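Local atomic coordinates of Tox3 (Phaeosphaeria nodorum, PDB entry 6WES), a protein that acts as a secreted necrotrophic effector of a fungal pathogen, probably recognised in the host through Snn3, represented here by the part that follows the pro-domain. Residues Tyr1-Ile7 against Ala31-Thr37; Asp6-Arg12 against Gln24-Arg30; Pro41-Val47 against Phe106-His112. All coordinates share one frame; numbering follows the deposited sequence.

Overall arrangement
Contacts 1 and 2 are successive lengths of one beta hairpin, strands 2-16 and 23-36. They share D6 and I7, and their centres are about 20 Å apart. Contact 2 is nested inside the loop that contact 1 closes and lies near the middle of the chain, whereas contact 1 is at the far end, where the N-terminus emerges. Contact 3 belongs to that same end, about 10 Å from contact 1 between centres: E36 O probably accepts a hydrogen bond from Q43 NE2, and F35 packs against both Q43 and M111. Contacts 2 and 3 stay about 7 Å apart at their nearest atoms. Contacts 1 and 2 are paired strands of the beta-barrel effector fold; contact 3 brings a loop against the start of strand 45-53.

Contact 1. Residues Tyr1-Ile7 against Ala31-Thr37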
# COMPACT_ATOMS: atom_id res chain seq x y z
N TYR A 1 1.54 6.57 30.26
CA TYR A 1 2.33 7.42 29.35
C TYR A 1 2.17 6.80 27.96
O TYR A 1 1.60 5.71 27.82
CB TYR A 1 3.81 7.49 29.77
CG TYR A 1 4.48 6.14 29.76
CD1 TYR A 1 4.47 5.32 30.88
CD2 TYR A 1 5.10 5.68 28.62
CE1 TYR A 1 5.07 4.07 30.84
CE2 TYR A 1 5.69 4.44 28.57
CZ TYR A 1 5.68 3.64 29.68
OH TYR A 1 6.29 2.41 29.58
N ILE A 2 2.67 7.44 26.92
CA ILE A 2 2.45 6.97 25.55
C ILE A 2 3.64 6.14 25.10
O ILE A 2 4.75 6.64 24.90
CB ILE A 2 2.22 8.15 24.59
CG1 ILE A 2 1.10 9.06 25.11
CG2 ILE A 2 1.94 7.64 23.18
CD1 ILE A 2 -0.25 8.46 25.06
N LYS A 3 3.41 4.85 24.88
CA LYS A 3 4.41 4.00 24.24
C LYS A 3 4.42 4.27 22.74
O LYS A 3 3.37 4.49 22.13
CB LYS A 3 4.07 2.52 24.45
CG LYS A 3 4.22 2.00 25.86
CD LYS A 3 5.58 1.44 26.04
CE LYS A 3 5.58 0.45 27.19
NZ LYS A 3 6.97 0.38 27.68
N ALA A 4 5.61 4.23 22.15
CA ALA A 4 5.78 4.32 20.71
C ALA A 4 5.91 2.93 20.11
O ALA A 4 6.62 2.07 20.65
CB ALA A 4 7.05 5.11 20.38
N ASN A 5 5.27 2.71 18.96
CA ASN A 5 5.42 1.44 18.27
C ASN A 5 5.44 1.69 16.78
O ASN A 5 4.74 2.56 16.27
CB ASN A 5 4.23 0.50 18.54
CG ASN A 5 4.09 0.13 19.98
OD1 ASN A 5 4.80 -0.77 20.49
ND2 ASN A 5 3.17 0.78 20.66
N ASP A 6 6.22 0.90 16.06
CA ASP A 6 6.20 0.96 14.61
C ASP A 6 6.35 -0.44 14.04
O ASP A 6 6.90 -1.36 14.67
CB ASP A 6 7.29 1.88 14.06
CG ASP A 6 8.69 1.40 14.39
OD1 ASP A 6 9.28 0.69 13.56
OD2 ASP A 6 9.19 1.71 15.51
N ILE A 7 5.82 -0.61 12.83
CA ILE A 7 5.92 -1.88 12.14
C ILE A 7 5.95 -1.57 10.66
O ILE A 7 5.30 -0.64 10.19
CB ILE A 7 4.75 -2.84 12.51
CG1 ILE A 7 4.86 -4.17 11.76
CG2 ILE A 7 3.42 -2.20 12.19
CD1 ILE A 7 5.83 -5.16 12.35
N ALA A 31 3.68 1.64 9.74
CA ALA A 31 2.57 2.08 10.58
C ALA A 31 3.13 2.44 11.94
O ALA A 31 3.92 1.67 12.52
CB ALA A 31 1.49 1.01 10.75
N ASP A 32 2.75 3.60 12.46
CA ASP A 32 3.13 4.00 13.80
C ASP A 32 1.87 3.98 14.66
O ASP A 32 0.82 4.48 14.23
CB ASP A 32 3.81 5.39 13.80
CG ASP A 32 5.27 5.33 13.30
OD1 ASP A 32 6.21 5.24 14.13
OD2 ASP A 32 5.48 5.38 12.08
N ILE A 33 1.96 3.35 15.83
CA ILE A 33 0.79 3.11 16.67
C ILE A 33 1.11 3.44 18.12
O ILE A 33 1.66 2.59 18.84
CB ILE A 33 0.31 1.65 16.59
CG1 ILE A 33 0.26 1.16 15.14
CG2 ILE A 33 -1.05 1.55 17.27
CD1 ILE A 33 1.38 0.24 14.81
N PRO A 34 0.80 4.65 18.59
CA PRO A 34 1.00 4.97 20.01
C PRO A 34 0.03 4.18 20.88
O PRO A 34 -1.06 3.80 20.45
CB PRO A 34 0.66 6.47 20.08
CG PRO A 34 0.53 6.96 18.65
CD PRO A 34 0.27 5.77 17.81
N PHE A 35 0.43 3.95 22.12
CA PHE A 35 -0.44 3.23 23.04
C PHE A 35 -0.34 3.92 24.40
O PHE A 35 0.76 4.07 24.94
CB PHE A 35 -0.01 1.76 23.14
CG PHE A 35 -0.82 0.91 24.08
CD1 PHE A 35 -1.85 0.12 23.62
CD2 PHE A 35 -0.49 0.84 25.43
CE1 PHE A 35 -2.60 -0.68 24.50
CE2 PHE A 35 -1.23 0.05 26.32
CZ PHE A 35 -2.28 -0.71 25.85
N GLU A 36 -1.47 4.32 24.96
CA GLU A 36 -1.48 4.95 26.28
C GLU A 36 -1.55 3.87 27.35
O GLU A 36 -2.55 3.15 27.46
CB GLU A 36 -2.67 5.91 26.38
CG GLU A 36 -2.94 6.44 27.80
CD GLU A 36 -1.73 7.10 28.45
OE1 GLU A 36 -1.36 8.21 27.99
OE2 GLU A 36 -1.20 6.55 29.43
N THR A 37 -0.48 3.77 28.16
CA THR A 37 -0.42 2.68 29.13
C THR A 37 -1.49 2.78 30.20
O THR A 37 -1.77 1.77 30.86
CB THR A 37 0.97 2.53 29.76
OG1 THR A 37 1.28 3.70 30.50
CG2 THR A 37 2.03 2.34 28.70
O HOH W 1 6.58 5.32 16.72
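Y1 N is held by two groups of the facing segment, T37 OG1 at 2.9 Å and E36 OE2 at 2.9 Å, the second also a salt bridge. The E36 chain is bent at its middle (chi2 54°), which folds the carboxylate back to the amino group; the same oxygen also receives D38 N.

Backbone bonds run in both directions between K3 and F35 and again between I7 and A31, with T37 N to Y1 O adding one more at the end. Midway the ladder is irregular: I33 N still reaches N5 O, but the return bond comes from the N5 side chain. N5 ND2 meets I33 O at 3.0 Å, nearly straight (163°) and in its own amide plane, so the side-chain amide does the work of a backbone N-H. N114 OD1 takes a bond from ND2 as well.

Among the apolar contacts, T37 CG2 sits over one face of the Y1 ring, 4.1 Å from its centroid, while also touching K3 CG. K3 NZ donates a hydrogen bond to Y1 OH (2.9 Å), tying the lysine to the ring that the methyl touches. I2 CG2 lies beside P34 CB at 3.6 Å, and I7 CG2 meets A31 CB at 4.0 Å.

A water donates to D32 OD1 and weakly to N5 O; the carboxylate's stronger partner is R30.

Taken together, side-chain and terminal groups continue the pairing where regular strand bonding lapses, and the charge on the N-terminus is probably compensated locally by E36.

Contact 2. Residues Asp6-Arg12 against Gln24-Arg30; sequences DINFGTR and QRDVKVR
F9 pairs with V29 and T11 with V27 through doubled backbone hydrogen bonds, in two regular antiparallel strands; the axes of these short segments approach to 4.7 Å, with N-to-C directions 166° apart.

R12 and D26, a non-hydrogen-bonded pair, lie alongside each other on the outward side. R12 presents the side of its guanidinium: NE reaches D26 OD1 at 2.7 Å and NH2 reaches D26 OD2 at 2.9 Å, each on a syn lone pair, with the two flat groups nearly coplanar. The turn at chi3 (-61°) swings this edge onto the carboxylate. Q24 NE2 lies over one guanidinium face, toward its rim, the two planes almost parallel; it is also 3.6 Å from R12 CD. E158 OE1 gives R12 NH2 a second anionic partner.

The arrangement at the other end is different. The D6 carboxylate stacks over the R30 guanidinium, planes 20° apart, with D6 CB 3.5 Å from R30 NH2; no N-H points at D6 OD2, and the ion pair is long and weak. The salt bridge of R30 NE goes to D32 OD2. N8 ND2 rests against R30 CG.

On the opposite face V29 CG2 lies 4.0 Å from F9 CB, at the edge of the F9 ring.

This inner face is met by strand 92-105, T11 touching F102 and V27 touching L98, while F9 also leans on W49. In the sheet, strand 144-153 pairs beyond strand 2-16 and strand 45-53 beyond strand 23-36.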
# COMPACT_ATOMS: atom_id res chain seq x y z
N ASP A 6 6.22 0.90 16.06
CA ASP A 6 6.20 0.96 14.61
C ASP A 6 6.35 -0.44 14.04
O ASP A 6 6.90 -1.36 14.67
CB ASP A 6 7.29 1.88 14.06
CG ASP A 6 8.69 1.40 14.39
OD1 ASP A 6 9.28 0.69 13.56
OD2 ASP A 6 9.19 1.71 15.51
N ILE A 7 5.82 -0.61 12.83
CA ILE A 7 5.92 -1.88 12.14
C ILE A 7 5.95 -1.57 10.66
O ILE A 7 5.30 -0.64 10.19
CB ILE A 7 4.75 -2.84 12.51
CG1 ILE A 7 4.86 -4.17 11.76
CG2 ILE A 7 3.42 -2.20 12.19
CD1 ILE A 7 5.83 -5.16 12.35
N ASN A 8 6.69 -2.38 9.91
CA ASN A 8 6.81 -2.21 8.48
C ASN A 8 6.16 -3.39 7.77
O ASN A 8 6.18 -4.52 8.26
CB ASN A 8 8.28 -2.11 8.06
CG ASN A 8 8.84 -0.70 8.25
OD1 ASN A 8 9.18 -0.01 7.28
ND2 ASN A 8 8.91 -0.27 9.50
N PHE A 9 5.58 -3.11 6.60
CA PHE A 9 5.06 -4.13 5.71
C PHE A 9 5.55 -3.85 4.30
O PHE A 9 5.84 -2.71 3.93
CB PHE A 9 3.52 -4.08 5.67
CG PHE A 9 2.87 -4.26 7.01
CD1 PHE A 9 3.06 -5.43 7.75
CD2 PHE A 9 2.12 -3.25 7.56
CE1 PHE A 9 2.46 -5.59 9.00
CE2 PHE A 9 1.52 -3.41 8.80
CZ PHE A 9 1.69 -4.58 9.51
N GLY A 10 5.60 -4.91 3.49
CA GLY A 10 5.97 -4.73 2.10
C GLY A 10 5.33 -5.81 1.25
O GLY A 10 5.27 -6.98 1.66
N THR A 11 4.87 -5.45 0.06
CA THR A 11 4.31 -6.40 -0.89
C THR A 11 4.92 -6.15 -2.26
O THR A 11 4.96 -5.01 -2.75
CB THR A 11 2.79 -6.28 -0.92
OG1 THR A 11 2.30 -6.51 0.41
CG2 THR A 11 2.17 -7.29 -1.89
N ARG A 12 5.37 -7.23 -2.88
CA ARG A 12 5.84 -7.22 -4.26
C ARG A 12 4.73 -7.78 -5.13
O ARG A 12 4.04 -8.74 -4.74
CB ARG A 12 7.09 -8.12 -4.38
CG ARG A 12 7.58 -8.41 -5.80
CD ARG A 12 8.96 -9.06 -5.79
NE ARG A 12 9.95 -8.19 -5.15
CZ ARG A 12 11.21 -8.55 -4.88
NH1 ARG A 12 11.62 -9.77 -5.18
NH2 ARG A 12 12.04 -7.68 -4.33
N GLN A 24 6.89 -5.46 -12.52
CA GLN A 24 7.07 -5.77 -11.11
C GLN A 24 7.24 -4.49 -10.29
O GLN A 24 7.92 -3.55 -10.72
CB GLN A 24 8.30 -6.65 -10.91
CG GLN A 24 8.51 -7.08 -9.45
CD GLN A 24 9.54 -8.17 -9.32
OE1 GLN A 24 9.32 -9.29 -9.78
NE2 GLN A 24 10.68 -7.85 -8.73
N ARG A 25 6.61 -4.44 -9.13
CA ARG A 25 6.74 -3.31 -8.23
C ARG A 25 6.81 -3.79 -6.79
O ARG A 25 6.09 -4.71 -6.41
CB ARG A 25 5.50 -2.40 -8.31
CG ARG A 25 5.23 -1.81 -9.69
CD ARG A 25 5.98 -0.51 -9.87
NE ARG A 25 7.37 -0.73 -10.24
CZ ARG A 25 8.29 0.23 -10.20
NH1 ARG A 25 9.54 -0.01 -10.55
NH2 ARG A 25 7.94 1.45 -9.81
N ASP A 26 7.65 -3.13 -5.99
CA ASP A 26 7.71 -3.31 -4.54
C ASP A 26 7.09 -2.08 -3.90
O ASP A 26 7.42 -0.95 -4.27
CB ASP A 26 9.16 -3.43 -4.06
CG ASP A 26 9.76 -4.79 -4.29
OD1 ASP A 26 9.16 -5.59 -5.03
OD2 ASP A 26 10.87 -5.07 -3.76
N VAL A 27 6.22 -2.29 -2.92
CA VAL A 27 5.58 -1.21 -2.17
C VAL A 27 5.82 -1.50 -0.69
O VAL A 27 5.54 -2.61 -0.23
CB VAL A 27 4.07 -1.15 -2.46
CG1 VAL A 27 3.42 -0.02 -1.67
CG2 VAL A 27 3.83 -0.94 -3.95
N LYS A 28 6.35 -0.53 0.03
CA LYS A 28 6.61 -0.71 1.46
C LYS A 28 5.99 0.43 2.24
O LYS A 28 6.02 1.59 1.81
CB LYS A 28 8.12 -0.76 1.76
CG LYS A 28 8.85 -1.93 1.12
CD LYS A 28 10.32 -1.85 1.44
CE LYS A 28 11.11 -2.92 0.69
NZ LYS A 28 12.57 -2.85 1.04
N VAL A 29 5.40 0.10 3.39
CA VAL A 29 4.79 1.09 4.26
C VAL A 29 5.25 0.87 5.69
O VAL A 29 5.74 -0.20 6.06
CB VAL A 29 3.25 1.04 4.19
CG1 VAL A 29 2.77 1.32 2.76
CG2 VAL A 29 2.71 -0.31 4.69
N ARG A 30 5.07 1.91 6.51
CA ARG A 30 5.30 1.85 7.94
C ARG A 30 4.01 2.28 8.61
O ARG A 30 3.30 3.16 8.11
CB ARG A 30 6.43 2.82 8.31
CG ARG A 30 6.66 2.99 9.81
CD ARG A 30 7.92 3.76 10.05
NE ARG A 30 7.96 4.23 11.42
CZ ARG A 30 9.07 4.39 12.13
NH1 ARG A 30 10.26 4.11 11.61
NH2 ARG A 30 8.98 4.81 13.38
O HOH W 2 8.45 -0.95 5.18

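Contact 3. Residues Pro41-Val47 against Phe106-His112; sequences PNQVLRV and FDRTRMH
R108 NH1 is shared by two backbone carbonyls of the facing turn, P41 O at 2.8 Å and Q43 O at 2.8 Å. The first lies in the guanidinium plane and the bond bends moderately (152° at the hydrogen); the second sits somewhat out of that plane and is more bent, at 140°. R108 NH2 adds a weak bond to Q43 O at 3.0 Å, so this oxygen is gripped by both terminal nitrogens. An extended chain from CG to NE (chi2 -177°) carries the guanidinium past P41 O and into the bend formed by 41-43, and R108 NE is taken up by A70 O. Two carbonyls that face inward at the turn thus find donors in one arginine, and three carbonyl oxygens, P41 O, Q43 O and A70 O, together fix the rotation of the guanidinium.

Next to the guanidinium the contact turns apolar: L45 CD1 lies over one face of the F106 ring, offset toward the rim and 3.9 Å from the centroid, while V47 CG2 meets the ring at its edge, 4.4 Å from F106 CZ. The bent end of M111 brings its CE to 4.0 Å from L45 CD1.

The P41 ring packs against both M111 and H112. P41 CB lies 4.0 Å from M111 CB, and P41 CG rests over a face of the H112 imidazole, 4.0 Å from the ring centroid, in a CH-pi contact.

The arrangement joins the start of strand 45-53 to the loop that follows strand 92-105. Strand 63-66 flanks it, pairing with L45 and V47 through its backbone and touching R108 with V66, while strand 23-36 supplies I33 beside V47 and F35 beside M111. Y116 lies against M111 from the loop itself.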
# COMPACT_ATOMS: atom_id res chain seq x y z
N PRO A 41 -6.71 -2.33 27.17
CA PRO A 41 -6.60 -3.06 25.91
C PRO A 41 -7.64 -2.66 24.87
O PRO A 41 -7.45 -2.99 23.70
CB PRO A 41 -6.81 -4.52 26.34
CG PRO A 41 -7.64 -4.41 27.59
CD PRO A 41 -7.17 -3.18 28.29
N ASN A 42 -8.72 -2.00 25.27
CA ASN A 42 -9.80 -1.63 24.37
C ASN A 42 -9.76 -0.14 24.02
O ASN A 42 -10.76 0.42 23.56
CB ASN A 42 -11.15 -2.05 24.98
CG ASN A 42 -11.14 -3.52 25.46
OD1 ASN A 42 -10.86 -4.42 24.68
ND2 ASN A 42 -11.42 -3.74 26.74
N GLN A 43 -8.61 0.50 24.21
CA GLN A 43 -8.51 1.91 23.89
C GLN A 43 -8.56 2.15 22.39
O GLN A 43 -8.13 1.34 21.57
CB GLN A 43 -7.22 2.50 24.45
CG GLN A 43 -5.93 1.98 23.81
CD GLN A 43 -4.71 2.53 24.53
OE1 GLN A 43 -4.08 3.50 24.07
NE2 GLN A 43 -4.37 1.93 25.66
N VAL A 44 -9.12 3.31 22.03
CA VAL A 44 -9.06 3.76 20.65
C VAL A 44 -7.60 4.00 20.31
O VAL A 44 -6.83 4.50 21.14
CB VAL A 44 -9.87 5.07 20.54
CG1 VAL A 44 -9.63 5.75 19.25
CG2 VAL A 44 -11.36 4.83 20.75
N LEU A 45 -7.19 3.62 19.09
CA LEU A 45 -5.80 3.74 18.66
C LEU A 45 -5.73 4.70 17.49
O LEU A 45 -6.63 4.71 16.65
CB LEU A 45 -5.21 2.39 18.22
CG LEU A 45 -5.16 1.34 19.32
CD1 LEU A 45 -4.78 -0.00 18.69
CD2 LEU A 45 -4.14 1.74 20.37
N ARG A 46 -4.69 5.50 17.43
CA ARG A 46 -4.48 6.45 16.34
C ARG A 46 -3.28 5.95 15.53
O ARG A 46 -2.13 6.13 15.95
CB ARG A 46 -4.24 7.84 16.91
CG ARG A 46 -5.50 8.42 17.53
CD ARG A 46 -5.25 9.77 18.17
NE ARG A 46 -6.42 10.21 18.94
CZ ARG A 46 -6.66 9.86 20.20
NH1 ARG A 46 -5.81 9.06 20.84
NH2 ARG A 46 -7.75 10.31 20.81
N VAL A 47 -3.57 5.35 14.38
CA VAL A 47 -2.55 4.77 13.50
C VAL A 47 -2.15 5.81 12.46
O VAL A 47 -3.01 6.45 11.85
CB VAL A 47 -3.09 3.50 12.83
CG1 VAL A 47 -2.13 2.96 11.81
CG2 VAL A 47 -3.41 2.42 13.88
N PHE A 106 -4.88 -6.59 15.10
CA PHE A 106 -4.61 -6.53 16.53
C PHE A 106 -5.20 -7.73 17.26
O PHE A 106 -6.21 -8.32 16.84
CB PHE A 106 -5.25 -5.28 17.15
CG PHE A 106 -4.70 -3.99 16.59
CD1 PHE A 106 -3.52 -3.46 17.09
CD2 PHE A 106 -5.35 -3.34 15.56
CE1 PHE A 106 -2.99 -2.30 16.58
CE2 PHE A 106 -4.82 -2.14 15.05
CZ PHE A 106 -3.63 -1.63 15.55
N ASP A 107 -4.58 -8.08 18.38
CA ASP A 107 -5.14 -9.04 19.33
C ASP A 107 -5.35 -8.29 20.64
O ASP A 107 -4.45 -8.22 21.49
CB ASP A 107 -4.25 -10.26 19.53
CG ASP A 107 -4.82 -11.25 20.54
OD1 ASP A 107 -5.85 -10.96 21.18
OD2 ASP A 107 -4.24 -12.34 20.65
N ARG A 108 -6.57 -7.75 20.82
CA ARG A 108 -6.83 -6.91 21.98
C ARG A 108 -6.92 -7.72 23.27
O ARG A 108 -6.84 -7.13 24.35
CB ARG A 108 -8.06 -6.03 21.79
CG ARG A 108 -7.83 -4.88 20.79
CD ARG A 108 -9.05 -4.02 20.72
NE ARG A 108 -8.99 -2.87 19.83
CZ ARG A 108 -8.52 -1.67 20.17
NH1 ARG A 108 -7.95 -1.49 21.35
NH2 ARG A 108 -8.59 -0.65 19.32
N THR A 109 -7.05 -9.05 23.19
CA THR A 109 -6.99 -9.86 24.41
C THR A 109 -5.61 -9.85 25.06
O THR A 109 -5.50 -10.24 26.23
CB THR A 109 -7.43 -11.32 24.19
OG1 THR A 109 -6.39 -12.05 23.53
CG2 THR A 109 -8.72 -11.40 23.39
N ARG A 110 -4.59 -9.39 24.35
CA ARG A 110 -3.21 -9.39 24.83
C ARG A 110 -2.65 -7.98 24.91
O ARG A 110 -1.43 -7.79 24.90
CB ARG A 110 -2.33 -10.27 23.94
CG ARG A 110 -2.71 -11.74 24.05
CD ARG A 110 -1.75 -12.60 23.21
NE ARG A 110 -2.09 -14.03 23.29
CZ ARG A 110 -1.71 -14.84 24.28
NH1 ARG A 110 -0.98 -14.40 25.29
NH2 ARG A 110 -2.09 -16.12 24.24
N MET A 111 -3.52 -6.97 25.01
CA MET A 111 -3.11 -5.58 24.91
C MET A 111 -3.22 -4.83 26.23
O MET A 111 -3.51 -3.63 26.27
CB MET A 111 -3.84 -4.88 23.76
CG MET A 111 -3.21 -5.24 22.43
SD MET A 111 -3.98 -4.52 20.98
CE MET A 111 -4.19 -2.82 21.48
N HIS A 112 -2.96 -5.50 27.36
CA HIS A 112 -3.05 -4.80 28.63
C HIS A 112 -1.89 -3.83 28.85
O HIS A 112 -2.07 -2.82 29.54
CB HIS A 112 -3.20 -5.81 29.77
CG HIS A 112 -4.51 -6.54 29.74
ND1 HIS A 112 -4.70 -7.69 29.01
CD2 HIS A 112 -5.71 -6.23 30.28
CE1 HIS A 112 -5.96 -8.09 29.14
NE2 HIS A 112 -6.59 -7.22 29.90